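Local structure of enoyl-CoA hydratase/isomerase family protein (Ruegeria pomeroyi, 3L3S) at residues K105-G113 with L194-L205. The protein belongs to the crotonase superfamily and probably acts as a hydro-lyase on acyl-CoA substrates in fatty acid metabolism. Sequence-based numbering, arbitrary orientation.
Sequences KPTIALVEG and LATHVADLAGAL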
ATOM      1  N   LYS B 105     -13.399  18.377   4.314  1.00 24.84           N
ATOM      2  CA  LYS B 105     -14.754  17.842   4.137  1.00 24.53           C
ATOM      3  C   LYS B 105     -14.724  16.646   3.178  1.00 23.04           C
ATOM      4  O   LYS B 105     -13.984  16.677   2.192  1.00 23.99           O
ATOM      5  CB  LYS B 105     -15.690  18.940   3.615  1.00 24.62           C
ATOM      6  CG  LYS B 105     -15.903  20.030   4.641  1.00 25.73           C
ATOM      7  CD  LYS B 105     -16.694  21.200   4.143  1.00 27.36           C
ATOM      8  CE  LYS B 105     -16.481  22.378   5.093  1.00 28.89           C
ATOM      9  NZ  LYS B 105     -17.375  23.513   4.779  1.00 30.48           N
ATOM     10  N   PRO B 106     -15.485  15.566   3.474  1.00 20.92           N
ATOM     11  CA  PRO B 106     -15.524  14.364   2.619  1.00 20.28           C
ATOM     12  C   PRO B 106     -15.938  14.599   1.176  1.00 20.04           C
ATOM     13  O   PRO B 106     -16.876  15.343   0.905  1.00 18.69           O
ATOM     14  CB  PRO B 106     -16.540  13.469   3.320  1.00 19.31           C
ATOM     15  CG  PRO B 106     -16.410  13.845   4.736  1.00 21.62           C
ATOM     16  CD  PRO B 106     -16.319  15.352   4.673  1.00 21.21           C
ATOM     17  N   THR B 107     -15.157  14.033   0.262  1.00 20.13           N
ATOM     18  CA  THR B 107     -15.408  14.136  -1.174  1.00 20.44           C
ATOM     19  C   THR B 107     -15.686  12.735  -1.738  1.00 20.48           C
ATOM     20  O   THR B 107     -14.935  11.790  -1.488  1.00 21.54           O
ATOM     21  CB  THR B 107     -14.230  14.809  -1.902  1.00 20.07           C
ATOM     22  OG1 THR B 107     -13.047  14.026  -1.716  1.00 20.65           O
ATOM     23  CG2 THR B 107     -13.984  16.231  -1.341  1.00 19.68           C
ATOM     24  N   ILE B 108     -16.818  12.591  -2.419  1.00 20.69           N
ATOM     25  CA  ILE B 108     -17.243  11.306  -2.989  1.00 20.12           C
ATOM     26  C   ILE B 108     -17.495  11.403  -4.489  1.00 20.03           C
ATOM     27  O   ILE B 108     -18.239  12.263  -4.950  1.00 21.15           O
ATOM     28  CB  ILE B 108     -18.558  10.782  -2.311  1.00 21.10           C
ATOM     29  CG1 ILE B 108     -18.379  10.654  -0.793  1.00 21.66           C
ATOM     30  CG2 ILE B 108     -18.959   9.409  -2.888  1.00 20.83           C
ATOM     31  CD1 ILE B 108     -19.661  10.694  -0.002  1.00 22.17           C
ATOM     32  N   ALA B 109     -16.917  10.465  -5.230  1.00 18.31           N
ATOM     33  CA  ALA B 109     -17.092  10.397  -6.668  1.00 17.43           C
ATOM     34  C   ALA B 109     -18.094   9.300  -7.055  1.00 18.07           C
ATOM     35  O   ALA B 109     -18.008   8.170  -6.564  1.00 19.63           O
ATOM     36  CB  ALA B 109     -15.760  10.165  -7.339  1.00 16.27           C
ATOM     37  N   LEU B 110     -19.073   9.664  -7.884  1.00 20.77           N
ATOM     38  CA  LEU B 110     -20.103   8.740  -8.389  1.00 23.16           C
ATOM     39  C   LEU B 110     -19.761   8.480  -9.867  1.00 23.78           C
ATOM     40  O   LEU B 110     -19.909   9.368 -10.719  1.00 23.24           O
ATOM     41  CB  LEU B 110     -21.491   9.377  -8.239  1.00 23.89           C
ATOM     42  CG  LEU B 110     -22.821   8.606  -8.279  1.00 25.87           C
ATOM     43  CD1 LEU B 110     -23.907   9.538  -7.768  1.00 27.35           C
ATOM     44  CD2 LEU B 110     -23.195   8.097  -9.659  1.00 26.51           C
ATOM     45  N   VAL B 111     -19.297   7.262 -10.146  1.00 25.18           N
ATOM     46  CA  VAL B 111     -18.871   6.835 -11.487  1.00 26.35           C
ATOM     47  C   VAL B 111     -19.795   5.792 -12.134  1.00 27.99           C
ATOM     48  O   VAL B 111     -19.942   4.685 -11.612  1.00 27.30           O
ATOM     49  CB  VAL B 111     -17.402   6.302 -11.424  1.00 25.55           C
ATOM     50  CG1 VAL B 111     -16.900   5.822 -12.769  1.00 25.45           C
ATOM     51  CG2 VAL B 111     -16.487   7.394 -10.914  1.00 25.11           C
ATOM     52  N   GLU B 112     -20.363   6.148 -13.294  1.00 29.28           N
ATOM     53  CA  GLU B 112     -21.276   5.283 -14.067  1.00 31.12           C
ATOM     54  C   GLU B 112     -20.651   4.784 -15.376  1.00 30.38           C
ATOM     55  O   GLU B 112     -21.160   3.834 -15.987  1.00 31.02           O
ATOM     56  CB  GLU B 112     -22.571   6.032 -14.423  1.00 31.63           C
ATOM     57  CG  GLU B 112     -23.449   6.429 -13.248  1.00 33.57           C
ATOM     58  CD  GLU B 112     -24.505   7.459 -13.605  1.00 34.84           C
ATOM     59  OE1 GLU B 112     -24.223   8.370 -14.408  1.00 33.48           O
ATOM     60  OE2 GLU B 112     -25.625   7.375 -13.055  1.00 40.02           O
ATOM     61  N   GLY B 113     -19.585   5.456 -15.818  1.00 29.88           N
ATOM     62  CA  GLY B 113     -18.918   5.086 -17.056  1.00 24.83           C
ATOM     63  C   GLY B 113     -17.404   5.117 -17.027  1.00 25.43           C
ATOM     64  O   GLY B 113     -16.785   4.796 -16.007  1.00 24.05           O
ATOM     65  N   LEU B 194     -26.997   2.762  -7.272  1.00 30.09           N
ATOM     66  CA  LEU B 194     -25.834   3.654  -7.145  1.00 30.58           C
ATOM     67  C   LEU B 194     -26.131   5.066  -6.633  1.00 30.20           C
ATOM     68  O   LEU B 194     -25.465   5.536  -5.711  1.00 29.16           O
ATOM     69  CB  LEU B 194     -25.046   3.718  -8.466  1.00 30.20           C
ATOM     70  CG  LEU B 194     -23.619   4.294  -8.461  1.00 32.10           C
ATOM     71  CD1 LEU B 194     -22.701   3.496  -7.531  1.00 33.41           C
ATOM     72  CD2 LEU B 194     -23.049   4.293  -9.862  1.00 31.44           C
ATOM     73  N   ALA B 195     -27.166   5.698  -7.185  1.00 31.68           N
ATOM     74  CA  ALA B 195     -27.569   7.050  -6.797  1.00 33.59           C
ATOM     75  C   ALA B 195     -28.018   7.141  -5.334  1.00 34.29           C
ATOM     76  O   ALA B 195     -27.602   8.059  -4.622  1.00 34.65           O
ATOM     77  CB  ALA B 195     -28.661   7.568  -7.722  1.00 33.63           C
ATOM     78  N   THR B 196     -28.815   6.166  -4.885  1.00 35.04           N
ATOM     79  CA  THR B 196     -29.307   6.130  -3.497  1.00 36.11           C
ATOM     80  C   THR B 196     -28.193   5.827  -2.507  1.00 33.53           C
ATOM     81  O   THR B 196     -28.108   6.473  -1.471  1.00 35.12           O
ATOM     82  CB  THR B 196     -30.427   5.083  -3.273  1.00 37.77           C
ATOM     83  OG1 THR B 196     -30.007   3.808  -3.777  1.00 41.05           O
ATOM     84  CG2 THR B 196     -31.719   5.514  -3.945  1.00 38.86           C
ATOM     85  N   HIS B 197     -27.326   4.876  -2.863  1.00 32.30           N
ATOM     86  CA  HIS B 197     -26.196   4.464  -2.027  1.00 30.17           C
ATOM     87  C   HIS B 197     -25.304   5.645  -1.644  1.00 28.90           C
ATOM     88  O   HIS B 197     -24.985   5.818  -0.471  1.00 30.05           O
ATOM     89  CB  HIS B 197     -25.359   3.398  -2.737  1.00 30.40           C
ATOM     90  CG  HIS B 197     -24.257   2.831  -1.893  1.00 31.54           C
ATOM     91  ND1 HIS B 197     -24.446   1.752  -1.060  1.00 32.99           N
ATOM     92  CD2 HIS B 197     -22.958   3.191  -1.757  1.00 30.72           C
ATOM     93  CE1 HIS B 197     -23.310   1.471  -0.445  1.00 33.91           C
ATOM     94  NE2 HIS B 197     -22.392   2.329  -0.851  1.00 33.41           N
ATOM     95  N   VAL B 198     -24.918   6.434  -2.649  1.00 28.16           N
ATOM     96  CA  VAL B 198     -24.075   7.617  -2.479  1.00 26.04           C
ATOM     97  C   VAL B 198     -24.812   8.701  -1.692  1.00 26.28           C
ATOM     98  O   VAL B 198     -24.254   9.263  -0.756  1.00 26.27           O
ATOM     99  CB  VAL B 198     -23.601   8.157  -3.861  1.00 26.82           C
ATOM    100  CG1 VAL B 198     -22.861   9.497  -3.726  1.00 25.84           C
ATOM    101  CG2 VAL B 198     -22.688   7.140  -4.519  1.00 25.87           C
ATOM    102  N   ALA B 199     -26.083   8.926  -2.025  1.00 25.85           N
ATOM    103  CA  ALA B 199     -26.907   9.934  -1.353  1.00 26.48           C
ATOM    104  C   ALA B 199     -27.132   9.643   0.139  1.00 26.31           C
ATOM    105  O   ALA B 199     -27.079  10.559   0.962  1.00 27.85           O
ATOM    106  CB  ALA B 199     -28.236  10.096  -2.077  1.00 23.92           C
ATOM    107  N   ASP B 200     -27.312   8.365   0.479  1.00 27.27           N
ATOM    108  CA  ASP B 200     -27.529   7.922   1.867  1.00 26.99           C
ATOM    109  C   ASP B 200     -26.230   7.950   2.664  1.00 26.71           C
ATOM    110  O   ASP B 200     -26.220   8.347   3.831  1.00 24.98           O
ATOM    111  CB  ASP B 200     -28.109   6.496   1.917  1.00 27.33           C
ATOM    112  CG  ASP B 200     -29.515   6.398   1.331  1.00 29.47           C
ATOM    113  OD1 ASP B 200     -30.269   7.394   1.368  1.00 32.13           O
ATOM    114  OD2 ASP B 200     -29.868   5.311   0.825  1.00 32.80           O
ATOM    115  N   LEU B 201     -25.142   7.542   2.006  1.00 26.39           N
ATOM    116  CA  LEU B 201     -23.807   7.495   2.598  1.00 27.39           C
ATOM    117  C   LEU B 201     -23.303   8.923   2.869  1.00 26.33           C
ATOM    118  O   LEU B 201     -22.758   9.197   3.940  1.00 27.63           O
ATOM    119  CB  LEU B 201     -22.866   6.736   1.663  1.00 28.70           C
ATOM    120  CG  LEU B 201     -21.522   6.202   2.154  1.00 30.87           C
ATOM    121  CD1 LEU B 201     -21.327   4.770   1.672  1.00 33.25           C
ATOM    122  CD2 LEU B 201     -20.408   7.091   1.645  1.00 30.58           C
ATOM    123  N   ALA B 202     -23.539   9.823   1.910  1.00 23.93           N
ATOM    124  CA  ALA B 202     -23.160  11.230   2.028  1.00 23.83           C
ATOM    125  C   ALA B 202     -24.050  11.938   3.056  1.00 24.32           C
ATOM    126  O   ALA B 202     -23.546  12.689   3.902  1.00 22.69           O
ATOM    127  CB  ALA B 202     -23.251  11.930   0.667  1.00 23.59           C
ATOM    128  N   GLY B 203     -25.354  11.632   3.010  1.00 22.15           N
ATOM    129  CA  GLY B 203     -26.336  12.201   3.931  1.00 23.85           C
ATOM    130  C   GLY B 203     -26.082  11.869   5.394  1.00 23.94           C
ATOM    131  O   GLY B 203     -26.230  12.737   6.259  1.00 25.24           O
ATOM    132  N   ALA B 204     -25.653  10.627   5.651  1.00 24.53           N
ATOM    133  CA  ALA B 204     -25.323  10.138   6.994  1.00 25.54           C
ATOM    134  C   ALA B 204     -24.026  10.799   7.473  1.00 26.25           C
ATOM    135  O   ALA B 204     -23.916  11.153   8.644  1.00 26.28           O
ATOM    136  CB  ALA B 204     -25.180   8.617   7.001  1.00 26.14           C
ATOM    137  N   LEU B 205     -23.086  11.008   6.541  1.00 25.24           N
ATOM    138  CA  LEU B 205     -21.815  11.672   6.820  1.00 25.75           C
ATOM    139  C   LEU B 205     -22.051  13.131   7.197  1.00 26.86           C
ATOM    140  O   LEU B 205     -21.407  13.650   8.115  1.00 28.46           O
ATOM    141  CB  LEU B 205     -20.878  11.607   5.615  1.00 25.91           C
ATOM    142  CG  LEU B 205     -19.711  10.624   5.639  1.00 25.32           C
ATOM    143  CD1 LEU B 205     -18.978  10.711   4.319  1.00 22.40           C
ATOM    144  CD2 LEU B 205     -18.775  10.938   6.801  1.00 24.08           C
TER
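Ile108 and Leu110 meet Leu194, Val198, Leu201, Ala202 and Leu205 through methyl and methine groups, a worked example of how a helix covers one face of a beta-sheet. Ile108 reaches the helix with both its branches. The Ile108 and Val198 side chains run past one another in opposite senses, CG2 of Ile108 lying 4.0 Å from CG1 of Val198, while CG1 of Ile108, placed beside the backbone N (chi1 -57°), carries CD1 to the next turn. There CD1 of Ile108 rests 3.9 Å from CB of Ala202, with CD2 of Leu201 also against it and CD1 of Leu205 more distant. Leu110 spans two helical turns: its CD2 goes to Leu194, 3.8 Å from CD2 of that residue, while its CG and CD1 lie over Val198, CG 4.0 Å from CG2 of Val198. An alanine in place of Leu110 would probably open a gap beside Leu194 and leave Val198 only Ile108 to pack against on this strand.

The fold behind this is the crotonase core. Strand 107-111, inside the mixed sheet between strands 53-58 and 128-131, offers Ile108 and Leu110 to helix 194-205, which runs nearly antiparallel to it (174°) with the axes 9.7 Å apart. Thr107 and Ala109 point away from the helix, and their side chains touch Cys126. Tyr130 widens the apolar layer by touching Ile108, Leu194 and Leu201, and a second subunit adds Leu169 against Leu205.

Pro106, just before the strand, sets its ring against the far end of the helix segment, CB lying 3.8 Å from CD1 of Leu205; Leu213 of helix 210-223 packs on both residues.

At the other end the helix meets backbone and aliphatic chain: CD2 of Leu194 comes within 3.6 Å of O of Val111, a van der Waals approach, and also meets CG of Glu112, whose OE1 accepts a hydrogen bond from the backbone N of Gly60.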